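Local coordinates for restriction endonuclease THAI (Thermoplasma acidophilum, PDB 3NDH), which binds its specific DNA site with intercalation into the duplex and, as a restriction endonuclease of the PD-(D/E)XK clan, probably cleaves it, at residues Asn142-Pro153 with Glu197-Lys207. Residues are numbered along the deposited sequence; the frame is centred on the assembly and turned at random. Where two conformers were deposited one is given.
Sequences NWSSLGGVYYIP and ETMSIKIEWKK
Thr-198 meets Tyr-151 where 199-204, an edge strand of the mixed sheet of this PD-(D/E)XK-clan endonuclease, begins its antiparallel pairing with 146-152. The methyl CG2 sits 3.4 Å from Tyr-151 O and also meets the edge of the Tyr-150 ring, while OG1 is hydrogen-bonded to Ile-192 O. Met-199 exchanges two backbone hydrogen bonds with Tyr-151, and its SD lies at that ring's edge, a Met-aromatic contact. At Ser-200, CB makes a CH-pi contact over the Tyr-150 ring, 4.0 Å from its centroid. Ile-201 lies beside Val-149 (CB to CG1 3.7 Å) on the side packed by helix 27-46, and Ile-203 pairs with Gly-147. That glycine suits the site, since any CB would run into Trp-205 NE1. Just past the strand, Trp-205 takes a hydrogen bond from Ser-144 N on its O and gives its N to Ser-145 O. Its CG stands beside the backbone N (chi1 -67°), laying the indole against Asn-142 and turning an edge to one face of the Trp-143 ring, planes at 75°. In one of its two conformers, Lys-207 crosses the opposite face, NZ also salt-bridged to Glu-45. Replacing Trp-143 with an alanine would probably leave that indole edge uncovered and rob Lys-207 of its aromatic partner. The ammonium makes a cation-pi contact, NZ 4.5 Å from the centroid of the Trp-143 five-membered ring and 8° off its normal.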
loop_
_atom_site.group_PDB
_atom_site.type_symbol
_atom_site.label_atom_id
_atom_site.label_comp_id
_atom_site.label_asym_id
_atom_site.label_seq_id
_atom_site.Cartn_x
_atom_site.Cartn_y
_atom_site.Cartn_z
ATOM N N ASN A 142 -18.315 -7.492 2.828
ATOM C CA ASN A 142 -19.560 -6.766 3.028
ATOM C C ASN A 142 -19.836 -6.748 4.519
ATOM O O ASN A 142 -20.594 -7.564 5.010
ATOM C CB ASN A 142 -20.664 -7.436 2.209
ATOM C CG ASN A 142 -21.920 -6.617 2.109
ATOM O OD1 ASN A 142 -21.937 -5.421 2.427
ATOM N ND2 ASN A 142 -22.999 -7.263 1.649
ATOM N N TRP A 143 -19.187 -5.833 5.248
ATOM C CA TRP A 143 -19.187 -5.859 6.713
ATOM C C TRP A 143 -20.601 -5.770 7.253
ATOM O O TRP A 143 -21.414 -4.975 6.751
ATOM C CB TRP A 143 -18.311 -4.741 7.286
ATOM C CG TRP A 143 -16.852 -4.967 7.030
ATOM C CD1 TRP A 143 -16.045 -4.237 6.225
ATOM C CD2 TRP A 143 -16.033 -5.991 7.583
ATOM N NE1 TRP A 143 -14.770 -4.733 6.243
ATOM C CE2 TRP A 143 -14.737 -5.815 7.069
ATOM C CE3 TRP A 143 -16.263 -7.042 8.465
ATOM C CZ2 TRP A 143 -13.671 -6.670 7.400
ATOM C CZ3 TRP A 143 -15.193 -7.865 8.809
ATOM C CH2 TRP A 143 -13.928 -7.672 8.265
ATOM N N SER A 144 -20.898 -6.637 8.230
ATOM C CA SER A 144 -22.205 -6.731 8.878
ATOM C C SER A 144 -23.285 -7.295 7.962
ATOM O O SER A 144 -24.490 -7.200 8.259
ATOM C CB SER A 144 -22.654 -5.400 9.499
ATOM O OG SER A 144 -21.742 -5.004 10.515
ATOM N N SER A 145 -22.863 -7.900 6.859
ATOM C CA SER A 145 -23.792 -8.512 5.933
ATOM C C SER A 145 -23.131 -9.692 5.202
ATOM O O SER A 145 -22.112 -10.226 5.640
ATOM C CB SER A 145 -24.331 -7.431 4.968
ATOM O OG SER A 145 -25.422 -7.901 4.195
ATOM N N LEU A 146 -23.713 -10.090 4.086
ATOM C CA LEU A 146 -23.321 -11.275 3.377
ATOM C C LEU A 146 -22.418 -10.946 2.222
ATOM O O LEU A 146 -22.732 -10.093 1.408
ATOM C CB LEU A 146 -24.573 -11.987 2.857
ATOM C CG LEU A 146 -24.379 -13.298 2.110
ATOM C CD1 LEU A 146 -23.871 -14.341 3.054
ATOM C CD2 LEU A 146 -25.693 -13.736 1.469
ATOM N N GLY A 147 -21.281 -11.634 2.152
ATOM C CA GLY A 147 -20.436 -11.602 0.965
ATOM C C GLY A 147 -19.922 -13.010 0.711
ATOM O O GLY A 147 -20.628 -13.992 0.945
ATOM N N GLY A 148 -18.685 -13.125 0.249
ATOM C CA GLY A 148 -18.160 -14.452 -0.073
ATOM C C GLY A 148 -16.793 -14.394 -0.691
ATOM O O GLY A 148 -16.323 -13.324 -1.092
ATOM N N VAL A 149 -16.197 -15.574 -0.783
ATOM C CA VAL A 149 -14.974 -15.739 -1.533
ATOM C C VAL A 149 -15.298 -16.597 -2.719
ATOM O O VAL A 149 -16.006 -17.602 -2.592
ATOM C CB VAL A 149 -13.814 -16.304 -0.695
ATOM C CG1 VAL A 149 -14.144 -17.594 -0.053
ATOM C CG2 VAL A 149 -12.551 -16.451 -1.548
ATOM N N TYR A 150 -14.778 -16.192 -3.870
ATOM C CA TYR A 150 -15.104 -16.805 -5.157
ATOM C C TYR A 150 -13.859 -17.298 -5.845
ATOM O O TYR A 150 -12.850 -16.594 -5.894
ATOM C CB TYR A 150 -15.773 -15.774 -6.066
ATOM C CG TYR A 150 -17.114 -15.308 -5.578
ATOM C CD1 TYR A 150 -18.279 -15.805 -6.139
ATOM C CD2 TYR A 150 -17.228 -14.382 -4.546
ATOM C CE1 TYR A 150 -19.521 -15.403 -5.686
ATOM C CE2 TYR A 150 -18.468 -13.984 -4.084
ATOM C CZ TYR A 150 -19.602 -14.482 -4.671
ATOM O OH TYR A 150 -20.841 -14.076 -4.219
ATOM N N TYR A 151 -13.954 -18.517 -6.381
ATOM C CA TYR A 151 -12.965 -19.075 -7.305
ATOM C C TYR A 151 -13.560 -18.975 -8.708
ATOM O O TYR A 151 -14.542 -19.635 -9.015
ATOM C CB TYR A 151 -12.630 -20.541 -6.962
ATOM C CG TYR A 151 -11.958 -21.339 -8.061
ATOM C CD1 TYR A 151 -11.016 -20.766 -8.917
ATOM C CD2 TYR A 151 -12.272 -22.677 -8.238
ATOM C CE1 TYR A 151 -10.427 -21.510 -9.929
ATOM C CE2 TYR A 151 -11.683 -23.426 -9.240
ATOM C CZ TYR A 151 -10.758 -22.817 -10.075
ATOM O OH TYR A 151 -10.163 -23.562 -11.092
ATOM N N ILE A 152 -12.968 -18.105 -9.518
ATOM C CA ILE A 152 -13.436 -17.829 -10.865
ATOM C C ILE A 152 -12.361 -18.347 -11.820
ATOM O O ILE A 152 -11.340 -17.694 -12.008
ATOM C CB ILE A 152 -13.693 -16.319 -11.062
ATOM C CG1 ILE A 152 -14.675 -15.791 -9.993
ATOM C CG2 ILE A 152 -14.254 -16.087 -12.449
ATOM C CD1 ILE A 152 -14.900 -14.297 -9.985
ATOM N N PRO A 153 -12.573 -19.539 -12.394
ATOM C CA PRO A 153 -11.578 -20.108 -13.302
ATOM C C PRO A 153 -11.239 -19.187 -14.473
ATOM O O PRO A 153 -12.085 -18.424 -14.938
ATOM C CB PRO A 153 -12.238 -21.396 -13.798
ATOM C CG PRO A 153 -13.244 -21.746 -12.761
ATOM C CD PRO A 153 -13.720 -20.436 -12.203
ATOM N N GLU A 197 -19.933 -22.351 -13.348
ATOM C CA GLU A 197 -18.628 -22.978 -13.081
ATOM C C GLU A 197 -17.789 -22.226 -12.048
ATOM O O GLU A 197 -16.718 -22.700 -11.663
ATOM C CB GLU A 197 -17.841 -23.152 -14.377
ATOM C CG GLU A 197 -18.438 -24.261 -15.256
ATOM C CD GLU A 197 -17.816 -24.376 -16.644
ATOM O OE1 GLU A 197 -17.235 -23.392 -17.144
ATOM O OE2 GLU A 197 -17.932 -25.459 -17.253
ATOM N N THR A 198 -18.254 -21.062 -11.622
ATOM C CA THR A 198 -17.627 -20.348 -10.500
ATOM C C THR A 198 -18.052 -20.983 -9.192
ATOM O O THR A 198 -19.214 -21.359 -9.021
ATOM C CB THR A 198 -17.975 -18.864 -10.549
ATOM O OG1 THR A 198 -17.269 -18.271 -11.649
ATOM C CG2 THR A 198 -17.625 -18.125 -9.230
ATOM N N MET A 199 -17.098 -21.108 -8.278
ATOM C CA MET A 199 -17.336 -21.708 -6.965
ATOM C C MET A 199 -17.207 -20.630 -5.915
ATOM O O MET A 199 -16.496 -19.632 -6.102
ATOM C CB MET A 199 -16.332 -22.826 -6.717
ATOM C CG MET A 199 -16.447 -23.924 -7.742
ATOM S SD MET A 199 -15.348 -25.299 -7.407
ATOM C CE MET A 199 -15.987 -25.911 -5.857
ATOM N N SER A 200 -17.919 -20.807 -4.815
ATOM C CA SER A 200 -17.869 -19.817 -3.757
ATOM C C SER A 200 -18.085 -20.409 -2.386
ATOM O O SER A 200 -18.651 -21.488 -2.238
ATOM C CB SER A 200 -18.896 -18.711 -3.997
ATOM O OG SER A 200 -20.217 -19.219 -4.002
ATOM N N ILE A 201 -17.607 -19.668 -1.393
ATOM C CA ILE A 201 -17.921 -19.904 0.007
ATOM C C ILE A 201 -18.555 -18.603 0.479
ATOM O O ILE A 201 -17.908 -17.551 0.478
ATOM C CB ILE A 201 -16.667 -20.201 0.831
ATOM C CG1 ILE A 201 -16.002 -21.493 0.331
ATOM C CG2 ILE A 201 -17.034 -20.334 2.327
ATOM C CD1 ILE A 201 -14.625 -21.736 0.883
ATOM N N LYS A 202 -19.828 -18.668 0.858
ATOM C CA LYS A 202 -20.529 -17.497 1.378
ATOM C C LYS A 202 -20.016 -17.176 2.771
ATOM O O LYS A 202 -19.644 -18.073 3.529
ATOM C CB LYS A 202 -22.046 -17.723 1.377
ATOM C CG LYS A 202 -22.621 -17.999 -0.028
ATOM C CD LYS A 202 -22.191 -16.948 -1.067
ATOM C CE LYS A 202 -22.898 -17.127 -2.398
ATOM N NZ LYS A 202 -22.711 -18.500 -2.948
ATOM N N ILE A 203 -19.958 -15.882 3.089
ATOM C CA ILE A 203 -19.400 -15.416 4.353
ATOM C C ILE A 203 -20.278 -14.317 4.958
ATOM O O ILE A 203 -20.649 -13.370 4.263
ATOM C CB ILE A 203 -17.962 -14.856 4.143
ATOM C CG1 ILE A 203 -17.027 -15.956 3.617
ATOM C CG2 ILE A 203 -17.400 -14.265 5.440
ATOM C CD1 ILE A 203 -15.715 -15.419 3.161
ATOM N N GLU A 204 -20.618 -14.469 6.233
ATOM C CA GLU A 204 -21.256 -13.400 6.988
ATOM C C GLU A 204 -20.139 -12.618 7.670
ATOM O O GLU A 204 -19.452 -13.149 8.548
ATOM C CB GLU A 204 -22.237 -13.969 8.015
ATOM C CG GLU A 204 -23.094 -12.924 8.716
ATOM C CD GLU A 204 -24.052 -12.207 7.789
ATOM O OE1 GLU A 204 -24.491 -12.805 6.787
ATOM O OE2 GLU A 204 -24.387 -11.043 8.090
ATOM N N TRP A 205 -19.940 -11.374 7.241
ATOM C CA TRP A 205 -18.809 -10.575 7.681
ATOM C C TRP A 205 -19.108 -9.891 9.002
ATOM O O TRP A 205 -19.285 -8.683 9.093
ATOM C CB TRP A 205 -18.441 -9.546 6.601
ATOM C CG TRP A 205 -17.904 -10.186 5.359
ATOM C CD1 TRP A 205 -18.599 -10.557 4.244
ATOM C CD2 TRP A 205 -16.544 -10.559 5.117
ATOM N NE1 TRP A 205 -17.757 -11.137 3.326
ATOM C CE2 TRP A 205 -16.485 -11.151 3.840
ATOM C CE3 TRP A 205 -15.362 -10.435 5.858
ATOM C CZ2 TRP A 205 -15.298 -11.603 3.284
ATOM C CZ3 TRP A 205 -14.185 -10.907 5.305
ATOM C CH2 TRP A 205 -14.167 -11.483 4.031
ATOM N N LYS A 206 -19.181 -10.698 10.052
ATOM C CA LYS A 206 -19.473 -10.208 11.398
ATOM C C LYS A 206 -18.206 -9.634 12.016
ATOM O O LYS A 206 -17.158 -10.266 11.998
ATOM C CB LYS A 206 -20.029 -11.352 12.259
ATOM C CG LYS A 206 -20.394 -10.973 13.707
ATOM C CD LYS A 206 -20.450 -12.189 14.621
ATOM C CE LYS A 206 -20.079 -11.847 16.062
ATOM N NZ LYS A 206 -18.651 -11.416 16.224
ATOM N N LYS A 207 -18.294 -8.420 12.553
ATOM C CA LYS A 207 -17.138 -7.800 13.198
ATOM C C LYS A 207 -16.939 -8.333 14.619
ATOM O O LYS A 207 -17.892 -8.763 15.280
ATOM C CB LYS A 207 -17.242 -6.262 13.194
ATOM C CG LYS A 207 -17.007 -5.639 11.799
ATOM C CD LYS A 207 -16.251 -4.308 11.857
ATOM C CE LYS A 207 -15.755 -3.874 10.469
ATOM N NZ LYS A 207 -15.282 -2.449 10.435
HETATM O O HOH W 1 -20.893 -7.007 12.466
#